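Long-range contacts in HpcH/HpaI aldolase (Desulfitobacterium hafniense, PDB 3QZ6), which belongs to the HpcH/HpaI aldolase family and folds as a closed eight-stranded parallel barrel of the TIM type: residues M20-Y25 and S236-A241; V43-A48 and V69-P74; E90-P95 and I144-Q149. One frame throughout, in Å; residues are numbered along the deposited sequence.

Contact 1 of 3, residues M20-Y25 and S236-A241; sequences MLNLVY and SGDVAA
Asp238 reaches from the first turn of helix 238-254 into the bend that segment 20-25 makes after its strand, and its carboxylate takes three backbone N-H groups there. At the root of this side chain, CB points toward the other segment, and CG stands between the backbone N and the carbonyl carbon (chi1 60°), which turns the two oxygens to the loop Asn22-Val24. Of these, Asp238 OD1 is met by Asn22 N at 2.9 Å, on the syn side but 29° out of the carboxylate plane; a water lies 2.7 Å from both Asp238 OD1 and Asn22 OD1 and bridges them. Asp238 OD2 has two donors: Leu23 N comes in on its syn lone pair at 2.9 Å, whereas Val24 N lies nearly along the C-O axis at 2.8 Å and gives the straighter bond. Methyl CD1 of Leu21 and CG2 of Val24 pack against the same oxygen.

Behind the carboxylate the segments are barrel neighbours: strands 16-21 and 232-237, first and last, run parallel here and close the TIM barrel. Met20 N donates to Ser236 O at 3.2 Å, and Asp238 N returns a bond to Met20 O, with Gly237 at the N-cap position between them. Beside the carboxylate, Val239 CG2 rests 3.6 Å from Leu23 CB and also touches Asn22 CB. The amide of Asn22 finds its other partner in Asp44, to which ND2 donates. From the same loop, Leu23 O accepts from Asn26 of the second subunit, and the side chain of Val24 lies about 4 Å from a bound zinc ion.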
HETATM    1  N   MSE A  20      -4.300   1.621  10.966  1.00 18.75           N
HETATM    2  CA  MSE A  20      -2.957   2.166  11.140  1.00 17.50           C
HETATM    3  C   MSE A  20      -2.305   2.437   9.776  1.00 20.73           C
HETATM    4  O   MSE A  20      -2.545   1.704   8.815  1.00 18.61           O
HETATM    5  CB  MSE A  20      -2.075   1.184  11.917  1.00 16.55           C
HETATM    6  CG  MSE A  20      -2.525   0.901  13.353  1.00 18.65           C
HETATM    7 SE   MSE A  20      -2.394   2.500  14.443  0.76 26.50          SE
HETATM    8  CE  MSE A  20      -0.533   3.007  14.021  1.00 16.91           C
ATOM      9  N   LEU A  21      -1.477   3.481   9.703  1.00 15.39           N
ATOM     10  CA  LEU A  21      -0.696   3.768   8.509  1.00 15.59           C
ATOM     11  C   LEU A  21       0.794   3.728   8.868  1.00 20.04           C
ATOM     12  O   LEU A  21       1.270   4.590   9.608  1.00 17.37           O
ATOM     13  CB  LEU A  21      -1.056   5.156   7.949  1.00 15.36           C
ATOM     14  CG  LEU A  21      -0.491   5.449   6.550  1.00 20.81           C
ATOM     15  CD1 LEU A  21      -1.332   4.717   5.502  1.00 17.77           C
ATOM     16  CD2 LEU A  21      -0.425   6.952   6.245  1.00 17.16           C
ATOM     17  N   ASN A  22       1.523   2.732   8.353  1.00 16.35           N
ATOM     18  CA  ASN A  22       2.940   2.563   8.685  1.00 15.54           C
ATOM     19  C   ASN A  22       3.884   2.645   7.497  1.00 18.55           C
ATOM     20  O   ASN A  22       5.066   2.981   7.664  1.00 18.00           O
ATOM     21  CB  ASN A  22       3.190   1.209   9.382  1.00 14.80           C
ATOM     22  CG  ASN A  22       2.663   1.174  10.793  1.00 21.49           C
ATOM     23  OD1 ASN A  22       1.464   0.995  11.011  1.00 20.33           O
ATOM     24  ND2 ASN A  22       3.554   1.349  11.769  1.00 19.68           N
ATOM     25  N   LEU A  23       3.380   2.303   6.311  1.00 13.40           N
ATOM     26  CA  LEU A  23       4.220   2.234   5.121  1.00 13.77           C
ATOM     27  C   LEU A  23       3.905   3.328   4.103  1.00 15.46           C
ATOM     28  O   LEU A  23       4.771   4.133   3.735  1.00 17.70           O
ATOM     29  CB  LEU A  23       4.052   0.861   4.430  1.00 14.41           C
ATOM     30  CG  LEU A  23       4.732   0.704   3.057  1.00 20.86           C
ATOM     31  CD1 LEU A  23       6.153   0.208   3.247  1.00 16.77           C
ATOM     32  CD2 LEU A  23       3.957  -0.261   2.117  1.00 18.12           C
ATOM     33  N   VAL A  24       2.670   3.340   3.618  1.00 15.62           N
ATOM     34  CA  VAL A  24       2.327   4.184   2.472  1.00 15.40           C
ATOM     35  C   VAL A  24       2.419   5.663   2.844  1.00 18.96           C
ATOM     36  O   VAL A  24       1.939   6.065   3.914  1.00 14.71           O
ATOM     37  CB  VAL A  24       0.923   3.837   1.933  1.00 16.87           C
ATOM     38  CG1 VAL A  24       0.575   4.715   0.700  1.00 14.30           C
ATOM     39  CG2 VAL A  24       0.852   2.335   1.575  1.00 14.41           C
ATOM     40  N   TYR A  25       3.064   6.470   1.996  1.00 15.27           N
ATOM     41  CA  TYR A  25       2.964   7.932   2.158  1.00 17.61           C
ATOM     42  C   TYR A  25       2.395   8.649   0.926  1.00 17.88           C
ATOM     43  O   TYR A  25       2.153   9.853   0.958  1.00 17.98           O
ATOM     44  CB  TYR A  25       4.277   8.585   2.653  1.00 11.39           C
ATOM     45  CG  TYR A  25       5.547   8.172   1.931  1.00 13.25           C
ATOM     46  CD1 TYR A  25       6.276   7.065   2.344  1.00 15.15           C
ATOM     47  CD2 TYR A  25       6.044   8.921   0.869  1.00 22.21           C
ATOM     48  CE1 TYR A  25       7.455   6.692   1.691  1.00 16.60           C
ATOM     49  CE2 TYR A  25       7.223   8.560   0.216  1.00 19.70           C
ATOM     50  CZ  TYR A  25       7.921   7.446   0.636  1.00 19.70           C
ATOM     51  OH  TYR A  25       9.085   7.085  -0.018  1.00 25.55           O
ATOM     52  N   SER A 236      -6.292  -3.378  12.081  1.00 21.58           N
ATOM     53  CA  SER A 236      -5.209  -3.698  11.145  1.00 19.04           C
ATOM     54  C   SER A 236      -4.443  -2.465  10.652  1.00 21.16           C
ATOM     55  O   SER A 236      -4.236  -1.503  11.402  1.00 23.84           O
ATOM     56  CB  SER A 236      -5.763  -4.512   9.962  1.00 21.03           C
ATOM     57  OG  SER A 236      -4.713  -5.069   9.184  1.00 24.93           O
ATOM     58  N   GLY A 237      -4.018  -2.484   9.393  1.00 16.03           N
ATOM     59  CA  GLY A 237      -3.216  -1.384   8.873  1.00 18.50           C
ATOM     60  C   GLY A 237      -2.760  -1.648   7.452  1.00 18.69           C
ATOM     61  O   GLY A 237      -2.940  -2.755   6.945  1.00 17.48           O
ATOM     62  N   ASP A 238      -2.157  -0.649   6.813  1.00 15.31           N
ATOM     63  CA  ASP A 238      -1.766  -0.778   5.413  1.00 17.54           C
ATOM     64  C   ASP A 238      -0.770  -1.912   5.187  1.00 17.36           C
ATOM     65  O   ASP A 238      -0.885  -2.671   4.222  1.00 19.59           O
ATOM     66  CB  ASP A 238      -1.204   0.549   4.871  1.00 13.88           C
ATOM     67  CG  ASP A 238       0.023   1.028   5.640  1.00 19.64           C
ATOM     68  OD1 ASP A 238       0.160   0.704   6.847  1.00 18.77           O
ATOM     69  OD2 ASP A 238       0.855   1.736   5.038  1.00 21.15           O
ATOM     70  N   VAL A 239       0.216  -2.024   6.062  1.00 16.90           N
ATOM     71  CA  VAL A 239       1.206  -3.087   5.916  1.00 20.22           C
ATOM     72  C   VAL A 239       0.566  -4.477   5.974  1.00 20.63           C
ATOM     73  O   VAL A 239       0.843  -5.321   5.130  1.00 18.99           O
ATOM     74  CB  VAL A 239       2.319  -2.981   6.983  1.00 22.04           C
ATOM     75  CG1 VAL A 239       3.237  -4.188   6.900  1.00 18.32           C
ATOM     76  CG2 VAL A 239       3.128  -1.684   6.779  1.00 17.79           C
ATOM     77  N   ALA A 240      -0.277  -4.723   6.973  1.00 18.88           N
ATOM     78  CA  ALA A 240      -0.931  -6.034   7.078  1.00 18.21           C
ATOM     79  C   ALA A 240      -1.798  -6.296   5.850  1.00 21.98           C
ATOM     80  O   ALA A 240      -1.860  -7.413   5.353  1.00 21.00           O
ATOM     81  CB  ALA A 240      -1.770  -6.130   8.356  1.00 17.47           C
ATOM     82  N   ALA A 241      -2.459  -5.253   5.360  1.00 22.41           N
ATOM     83  CA  ALA A 241      -3.268  -5.371   4.158  1.00 24.55           C
ATOM     84  C   ALA A 241      -2.415  -5.860   2.992  1.00 27.18           C
ATOM     85  O   ALA A 241      -2.764  -6.825   2.317  1.00 23.96           O
ATOM     86  CB  ALA A 241      -3.933  -4.015   3.818  1.00 18.35           C
TER
HETATM   87  O   HOH W   1       0.066  -0.426   9.258  1.00 18.27           O

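Contact 2 of 3, residues V43-A48 and V69-P74; sequences VDCEHA and VLVRIP
Arg72 lies alongside Asp44, the two side chains pointing the same way from neighbouring parallel strands. Arg72 NH1 is 2.8 Å from Asp44 OD2, which sits at the guanidinium edge; the salt bridge is close, but its N-H is poorly aimed and the hydrogen bond weak. OD2 has a firmer partner in Asn22 ND2. The other oxygen, Asp44 OD1, turns back on its own chain and accepts from His47 N at 3.1 Å, from well above the carboxylate plane, an Asx motif that pins the loop after the strand; a weaker bond comes from Glu46 N. Glu46 OE1 is 3.2 Å from Arg72 NE, well out of the guanidinium plane, so this pairing is electrostatic, with no N-H aimed at the oxygen; Glu46 CB also packs on Arg72 CD. Arg72 NH2 is taken by Gln149 OE1. The bend at chi3 (-123°) turns the guanidinium so that His47 CD2 comes over one of its faces, the two planes 78° apart.

Val43 N donates to Leu70 O and Arg72 N to Val43 O, while Cys45 N is shared between two weak bonds, to Arg72 O and, in an inverse gamma turn centred on Asp44, to Val43 O. On the face carrying Val43 and Val71, Val43 CG2 meets Val69 CG1; Cys45 SG, from the loop, packs on Val71 CG1 at 3.7 Å. Helix 52-65 connects strands 40-44 and 68-72 in a beta-alpha-beta unit and packs on Val43, Cys45 and Val69; helix 78-87 lies against Val71 and Ile73.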
ATOM      1  N   VAL A  43      -1.402   7.838  11.735  1.00 17.63           N
ATOM      2  CA  VAL A  43      -0.052   7.795  11.200  1.00 16.68           C
ATOM      3  C   VAL A  43       0.888   7.358  12.320  1.00 17.07           C
ATOM      4  O   VAL A  43       0.889   7.956  13.398  1.00 18.42           O
ATOM      5  CB  VAL A  43       0.383   9.167  10.653  1.00 17.46           C
ATOM      6  CG1 VAL A  43       1.819   9.093  10.115  1.00 15.75           C
ATOM      7  CG2 VAL A  43      -0.596   9.627   9.547  1.00 15.14           C
ATOM      8  N   ASP A  44       1.678   6.318  12.072  1.00 16.78           N
ATOM      9  CA  ASP A  44       2.575   5.799  13.105  1.00 14.85           C
ATOM     10  C   ASP A  44       3.924   6.523  13.124  1.00 21.21           C
ATOM     11  O   ASP A  44       4.861   6.098  12.457  1.00 19.97           O
ATOM     12  CB  ASP A  44       2.808   4.306  12.909  1.00 17.98           C
ATOM     13  CG  ASP A  44       3.292   3.623  14.189  1.00 28.08           C
ATOM     14  OD1 ASP A  44       3.712   4.349  15.111  1.00 25.71           O
ATOM     15  OD2 ASP A  44       3.252   2.378  14.268  1.00 21.66           O
ATOM     16  N   CYS A  45       4.029   7.614  13.882  1.00 18.93           N
ATOM     17  CA  CYS A  45       5.306   8.311  14.009  1.00 16.26           C
ATOM     18  C   CYS A  45       6.133   7.764  15.161  1.00 18.46           C
ATOM     19  O   CYS A  45       7.240   8.228  15.418  1.00 26.95           O
ATOM     20  CB  CYS A  45       5.115   9.822  14.212  1.00 17.51           C
ATOM     21  SG  CYS A  45       4.689  10.709  12.706  1.00 22.28           S
ATOM     22  N   GLU A  46       5.587   6.801  15.879  1.00 14.39           N
ATOM     23  CA  GLU A  46       6.360   6.150  16.929  1.00 16.32           C
ATOM     24  C   GLU A  46       7.286   5.091  16.341  1.00 21.61           C
ATOM     25  O   GLU A  46       8.449   4.983  16.731  1.00 19.51           O
ATOM     26  CB  GLU A  46       5.434   5.516  17.973  1.00 19.88           C
ATOM     27  CG  GLU A  46       6.186   4.781  19.074  1.00 21.68           C
ATOM     28  CD  GLU A  46       5.257   4.203  20.124  1.00 28.85           C
ATOM     29  OE1 GLU A  46       4.086   3.914  19.789  1.00 28.63           O
ATOM     30  OE2 GLU A  46       5.695   4.053  21.284  1.00 24.76           O
ATOM     31  N   HIS A  47       6.773   4.313  15.395  1.00 18.39           N
ATOM     32  CA  HIS A  47       7.524   3.173  14.878  1.00 16.62           C
ATOM     33  C   HIS A  47       7.858   3.274  13.383  1.00 17.14           C
ATOM     34  O   HIS A  47       8.273   2.277  12.767  1.00 18.18           O
ATOM     35  CB  HIS A  47       6.734   1.874  15.098  1.00 18.44           C
ATOM     36  CG  HIS A  47       6.462   1.552  16.537  1.00 23.49           C
ATOM     37  ND1 HIS A  47       7.468   1.393  17.470  1.00 20.31           N
ATOM     38  CD2 HIS A  47       5.299   1.314  17.192  1.00 28.44           C
ATOM     39  CE1 HIS A  47       6.933   1.090  18.641  1.00 26.54           C
ATOM     40  NE2 HIS A  47       5.620   1.034  18.500  1.00 22.39           N
ATOM     41  N   ALA A  48       7.657   4.447  12.788  1.00 16.32           N
ATOM     42  CA  ALA A  48       7.944   4.612  11.361  1.00 19.59           C
ATOM     43  C   ALA A  48       8.506   5.988  11.049  1.00 17.18           C
ATOM     44  O   ALA A  48       8.644   6.824  11.939  1.00 17.82           O
ATOM     45  CB  ALA A  48       6.708   4.320  10.507  1.00 14.13           C
ATOM     46  N   VAL A  69      -7.304  12.582  10.367  1.00 17.39           N
ATOM     47  CA  VAL A  69      -5.951  12.056  10.502  1.00 18.86           C
ATOM     48  C   VAL A  69      -5.508  12.199  11.951  1.00 19.87           C
ATOM     49  O   VAL A  69      -5.484  13.305  12.483  1.00 16.16           O
ATOM     50  CB  VAL A  69      -4.963  12.820   9.595  1.00 17.11           C
ATOM     51  CG1 VAL A  69      -3.546  12.253   9.726  1.00 16.89           C
ATOM     52  CG2 VAL A  69      -5.435  12.784   8.117  1.00 15.13           C
ATOM     53  N   LEU A  70      -5.189  11.083  12.604  1.00 20.08           N
ATOM     54  CA  LEU A  70      -4.598  11.144  13.942  1.00 17.81           C
ATOM     55  C   LEU A  70      -3.138  10.758  13.805  1.00 15.69           C
ATOM     56  O   LEU A  70      -2.762  10.119  12.831  1.00 14.94           O
ATOM     57  CB  LEU A  70      -5.292  10.179  14.903  1.00 15.28           C
ATOM     58  CG  LEU A  70      -6.810  10.337  15.052  1.00 21.11           C
ATOM     59  CD1 LEU A  70      -7.342   9.293  16.029  1.00 21.12           C
ATOM     60  CD2 LEU A  70      -7.171  11.750  15.528  1.00 18.16           C
ATOM     61  N   VAL A  71      -2.320  11.133  14.779  1.00 17.79           N
ATOM     62  CA  VAL A  71      -0.918  10.745  14.755  1.00 17.46           C
ATOM     63  C   VAL A  71      -0.517  10.092  16.077  1.00 18.22           C
ATOM     64  O   VAL A  71      -0.855  10.582  17.148  1.00 17.34           O
ATOM     65  CB  VAL A  71      -0.000  11.948  14.494  1.00 18.90           C
ATOM     66  CG1 VAL A  71       1.460  11.477  14.337  1.00 14.75           C
ATOM     67  CG2 VAL A  71      -0.450  12.714  13.239  1.00 16.41           C
ATOM     68  N   ARG A  72       0.202   8.977  15.988  1.00 16.17           N
ATOM     69  CA  ARG A  72       0.786   8.345  17.162  1.00 17.97           C
ATOM     70  C   ARG A  72       2.191   8.926  17.291  1.00 19.67           C
ATOM     71  O   ARG A  72       3.064   8.644  16.472  1.00 19.24           O
ATOM     72  CB  ARG A  72       0.847   6.835  16.949  1.00 20.09           C
ATOM     73  CG  ARG A  72       1.526   6.031  18.055  1.00 27.63           C
ATOM     74  CD  ARG A  72       1.931   4.668  17.480  1.00 35.52           C
ATOM     75  NE  ARG A  72       1.360   3.574  18.234  1.00 40.47           N
ATOM     76  CZ  ARG A  72       1.225   2.331  17.785  1.00 44.64           C
ATOM     77  NH1 ARG A  72       1.612   2.003  16.562  1.00 36.91           N
ATOM     78  NH2 ARG A  72       0.688   1.411  18.571  1.00 52.84           N
ATOM     79  N   ILE A  73       2.401   9.765  18.296  1.00 17.85           N
ATOM     80  CA  ILE A  73       3.668  10.469  18.427  1.00 17.70           C
ATOM     81  C   ILE A  73       4.591   9.733  19.389  1.00 20.33           C
ATOM     82  O   ILE A  73       4.132   9.064  20.297  1.00 20.94           O
ATOM     83  CB  ILE A  73       3.447  11.914  18.878  1.00 19.88           C
ATOM     84  CG1 ILE A  73       2.640  11.958  20.185  1.00 14.16           C
ATOM     85  CG2 ILE A  73       2.756  12.706  17.748  1.00 17.88           C
ATOM     86  CD1 ILE A  73       2.328  13.386  20.658  1.00 21.50           C
ATOM     87  N   PRO A  74       5.904   9.842  19.176  1.00 18.77           N
ATOM     88  CA  PRO A  74       6.858   9.076  19.999  1.00 20.13           C
ATOM     89  C   PRO A  74       7.059   9.636  21.410  1.00 21.16           C
ATOM     90  O   PRO A  74       7.480   8.916  22.312  1.00 20.87           O
ATOM     91  CB  PRO A  74       8.157   9.185  19.202  1.00 18.44           C
ATOM     92  CG  PRO A  74       8.025  10.502  18.455  1.00 16.64           C
ATOM     93  CD  PRO A  74       6.565  10.598  18.096  1.00 16.55           C
TER

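Contact 3 of 3, residues E90-P95 and I144-Q149; sequences EGFMIP and IFIMAQ
Met93 and Met147, both selenomethionines, leave their strands with CG anti to the backbone N (chi1 178° in each), run on extended through chi2 and bend only at chi3. The two chains therefore lie side by side, pointing the same way, with Met147 CE 4.0 Å from Met93 CB and as close to its selenium. Gln149 has nearly the same first torsion and stands two residues further along; its chain crosses that of Met93 obliquely, bringing Gln149 CB to 3.9 Å from Met93 CG. The amide end turns so that Gln149 NE2 lies 3.3 Å from Pro95 CA.

Strands 91-94 and 145-149 run in the same direction, their axes 4.7 Å apart at closest approach and 10° from parallel, as the fourth and fifth strands of the barrel. Five backbone bonds alternate between them, from Phe145 N to Glu90 O up to Gln149 N to Ile94 O; the straightest is Ile94 N to Met147 O, at 2.9 Å. At Gly91 the strands come closest: its CA lies 3.1 Å from Phe145 O in a CA-H...O contact, at a position with no side chain.

On the face opposite Met93 and Met147, Ile146 CD1 touches the edge of the Phe92 ring at CD2, 4.0 Å away. Helix 78-87 packs on Phe92, and helix 100-110 on Ile94 and Ile146. Chemically, the paired strands are thus apolar on both faces, and polar side chains stand at the two ends: Glu90, held by Ser68 and the backbone of Phe5 and Leu6, and Gln149, whose OE1 accepts from Arg72 NH2.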
ATOM      1  N   GLU A  90      -6.234  15.876  13.492  1.00 15.46           N
ATOM      2  CA  GLU A  90      -7.312  16.176  14.440  1.00 17.22           C
ATOM      3  C   GLU A  90      -6.899  15.842  15.863  1.00 23.74           C
ATOM      4  O   GLU A  90      -7.551  16.252  16.837  1.00 21.91           O
ATOM      5  CB  GLU A  90      -8.599  15.430  14.078  1.00 17.18           C
ATOM      6  CG  GLU A  90      -9.224  15.895  12.763  1.00 16.64           C
ATOM      7  CD  GLU A  90     -10.684  15.488  12.638  1.00 20.78           C
ATOM      8  OE1 GLU A  90     -11.306  15.179  13.674  1.00 20.24           O
ATOM      9  OE2 GLU A  90     -11.214  15.473  11.506  1.00 20.89           O
ATOM     10  N   GLY A  91      -5.811  15.093  15.993  1.00 18.57           N
ATOM     11  CA  GLY A  91      -5.357  14.737  17.326  1.00 18.07           C
ATOM     12  C   GLY A  91      -4.423  13.554  17.353  1.00 20.02           C
ATOM     13  O   GLY A  91      -3.798  13.208  16.337  1.00 17.89           O
ATOM     14  N   PHE A  92      -4.356  12.913  18.516  1.00 19.26           N
ATOM     15  CA  PHE A  92      -3.258  12.006  18.815  1.00 19.98           C
ATOM     16  C   PHE A  92      -3.666  10.719  19.497  1.00 23.00           C
ATOM     17  O   PHE A  92      -4.637  10.669  20.246  1.00 22.66           O
ATOM     18  CB  PHE A  92      -2.268  12.719  19.737  1.00 19.37           C
ATOM     19  CG  PHE A  92      -1.766  14.004  19.182  1.00 21.13           C
ATOM     20  CD1 PHE A  92      -0.857  14.006  18.133  1.00 17.47           C
ATOM     21  CD2 PHE A  92      -2.215  15.213  19.692  1.00 19.55           C
ATOM     22  CE1 PHE A  92      -0.404  15.203  17.598  1.00 19.17           C
ATOM     23  CE2 PHE A  92      -1.770  16.408  19.168  1.00 18.25           C
ATOM     24  CZ  PHE A  92      -0.858  16.409  18.124  1.00 19.93           C
HETATM   25  N   MSE A  93      -2.885   9.679  19.241  1.00 23.38           N
HETATM   26  CA  MSE A  93      -2.848   8.544  20.139  1.00 24.33           C
HETATM   27  C   MSE A  93      -1.521   8.650  20.873  1.00 24.81           C
HETATM   28  O   MSE A  93      -0.457   8.636  20.249  1.00 21.04           O
HETATM   29  CB  MSE A  93      -2.930   7.230  19.368  1.00 23.05           C
HETATM   30  CG  MSE A  93      -2.845   5.994  20.266  1.00 27.72           C
HETATM   31 SE   MSE A  93      -3.235   4.329  19.286  0.81 52.31          SE
HETATM   32  CE  MSE A  93      -1.702   4.327  18.132  1.00 28.26           C
ATOM     33  N   ILE A  94      -1.588   8.803  22.192  1.00 23.91           N
ATOM     34  CA  ILE A  94      -0.392   8.929  23.014  1.00 21.71           C
ATOM     35  C   ILE A  94       0.002   7.540  23.514  1.00 23.16           C
ATOM     36  O   ILE A  94      -0.769   6.890  24.219  1.00 25.45           O
ATOM     37  CB  ILE A  94      -0.653   9.844  24.238  1.00 20.30           C
ATOM     38  CG1 ILE A  94      -1.255  11.186  23.790  1.00 17.61           C
ATOM     39  CG2 ILE A  94       0.637  10.067  25.024  1.00 17.73           C
ATOM     40  CD1 ILE A  94      -0.347  11.947  22.817  1.00 19.40           C
ATOM     41  N   PRO A  95       1.205   7.077  23.161  1.00 20.93           N
ATOM     42  CA  PRO A  95       1.562   5.681  23.460  1.00 23.63           C
ATOM     43  C   PRO A  95       2.061   5.485  24.887  1.00 25.62           C
ATOM     44  O   PRO A  95       2.606   6.419  25.468  1.00 24.69           O
ATOM     45  CB  PRO A  95       2.704   5.401  22.475  1.00 23.35           C
ATOM     46  CG  PRO A  95       3.373   6.756  22.312  1.00 24.57           C
ATOM     47  CD  PRO A  95       2.240   7.764  22.357  1.00 21.36           C
ATOM     48  N   ILE A 144     -10.550  19.009  19.087  1.00 24.43           N
ATOM     49  CA  ILE A 144      -9.261  18.316  19.225  1.00 25.00           C
ATOM     50  C   ILE A 144      -9.459  16.979  19.938  1.00 23.75           C
ATOM     51  O   ILE A 144     -10.156  16.911  20.945  1.00 23.27           O
ATOM     52  CB  ILE A 144      -8.287  19.158  20.065  1.00 36.71           C
ATOM     53  CG1 ILE A 144      -8.026  20.486  19.374  1.00 31.00           C
ATOM     54  CG2 ILE A 144      -6.979  18.419  20.295  1.00 39.90           C
ATOM     55  CD1 ILE A 144      -7.666  20.339  17.943  1.00 22.95           C
ATOM     56  N   PHE A 145      -8.827  15.923  19.428  1.00 21.63           N
ATOM     57  CA  PHE A 145      -9.053  14.570  19.933  1.00 20.19           C
ATOM     58  C   PHE A 145      -7.806  14.019  20.623  1.00 24.16           C
ATOM     59  O   PHE A 145      -6.744  13.936  20.012  1.00 20.56           O
ATOM     60  CB  PHE A 145      -9.462  13.646  18.774  1.00 20.40           C
ATOM     61  CG  PHE A 145      -9.756  12.235  19.199  1.00 22.01           C
ATOM     62  CD1 PHE A 145     -10.961  11.917  19.807  1.00 23.36           C
ATOM     63  CD2 PHE A 145      -8.824  11.231  18.999  1.00 19.55           C
ATOM     64  CE1 PHE A 145     -11.234  10.619  20.212  1.00 22.62           C
ATOM     65  CE2 PHE A 145      -9.091   9.926  19.399  1.00 23.69           C
ATOM     66  CZ  PHE A 145     -10.300   9.623  20.008  1.00 22.64           C
ATOM     67  N   ILE A 146      -7.930  13.642  21.891  1.00 21.39           N
ATOM     68  CA  ILE A 146      -6.800  13.088  22.632  1.00 20.78           C
ATOM     69  C   ILE A 146      -7.128  11.684  23.103  1.00 26.22           C
ATOM     70  O   ILE A 146      -8.102  11.487  23.826  1.00 25.12           O
ATOM     71  CB  ILE A 146      -6.468  13.921  23.891  1.00 24.32           C
ATOM     72  CG1 ILE A 146      -6.164  15.378  23.529  1.00 24.90           C
ATOM     73  CG2 ILE A 146      -5.296  13.293  24.646  1.00 22.69           C
ATOM     74  CD1 ILE A 146      -5.136  15.527  22.450  1.00 34.52           C
HETATM   75  N   MSE A 147      -6.313  10.706  22.720  1.00 20.54           N
HETATM   76  CA  MSE A 147      -6.597   9.330  23.110  1.00 20.14           C
HETATM   77  C   MSE A 147      -5.404   8.704  23.812  1.00 23.42           C
HETATM   78  O   MSE A 147      -4.285   8.762  23.304  1.00 23.08           O
HETATM   79  CB  MSE A 147      -6.995   8.505  21.883  1.00 19.16           C
HETATM   80  CG  MSE A 147      -7.258   7.038  22.192  1.00 20.56           C
HETATM   81 SE   MSE A 147      -8.221   6.134  20.749  0.71 27.31          SE
HETATM   82  CE  MSE A 147      -6.805   6.172  19.402  1.00 20.44           C
ATOM     83  N   ALA A 148      -5.639   8.120  24.987  1.00 21.13           N
ATOM     84  CA  ALA A 148      -4.561   7.472  25.737  1.00 23.54           C
ATOM     85  C   ALA A 148      -4.426   6.006  25.341  1.00 22.64           C
ATOM     86  O   ALA A 148      -5.401   5.264  25.329  1.00 23.84           O
ATOM     87  CB  ALA A 148      -4.797   7.595  27.245  1.00 20.98           C
ATOM     88  N   GLN A 149      -3.215   5.589  25.001  1.00 20.77           N
ATOM     89  CA  GLN A 149      -2.981   4.183  24.734  1.00 18.46           C
ATOM     90  C   GLN A 149      -2.331   3.520  25.943  1.00 24.86           C
ATOM     91  O   GLN A 149      -1.309   3.982  26.436  1.00 24.96           O
ATOM     92  CB  GLN A 149      -2.116   3.981  23.488  1.00 20.61           C
ATOM     93  CG  GLN A 149      -1.810   2.511  23.252  1.00 21.60           C
ATOM     94  CD  GLN A 149      -0.580   2.298  22.390  1.00 39.71           C
ATOM     95  OE1 GLN A 149      -0.685   1.906  21.230  1.00 40.22           O
ATOM     96  NE2 GLN A 149       0.599   2.548  22.962  1.00 37.39           N
TER

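All three contacts belong to one closed sheet: contact 1 seals it between the first and last strands, contact 2 joins the second and third, and contact 3 the fourth and fifth. Contacts 1 and 2, with centres about 12 Å apart, meet through Asn22 ND2 and Asp44 OD2 at 2.7 Å. Contacts 2 and 3, with centres about 10 Å apart, share backbone bonds between strands 68-72 and 91-94, such as Val71 N to Gly91 O at 3.0 Å. Centres of contacts 1 and 3 are about 19 Å apart, yet Met20 SE lies 4.2 Å from Met93 CE; Met20 also packs on Arg72. The zinc ion lies beside contact 1, whereas the side chain of Val43 in contact 2 is about 12 Å from it.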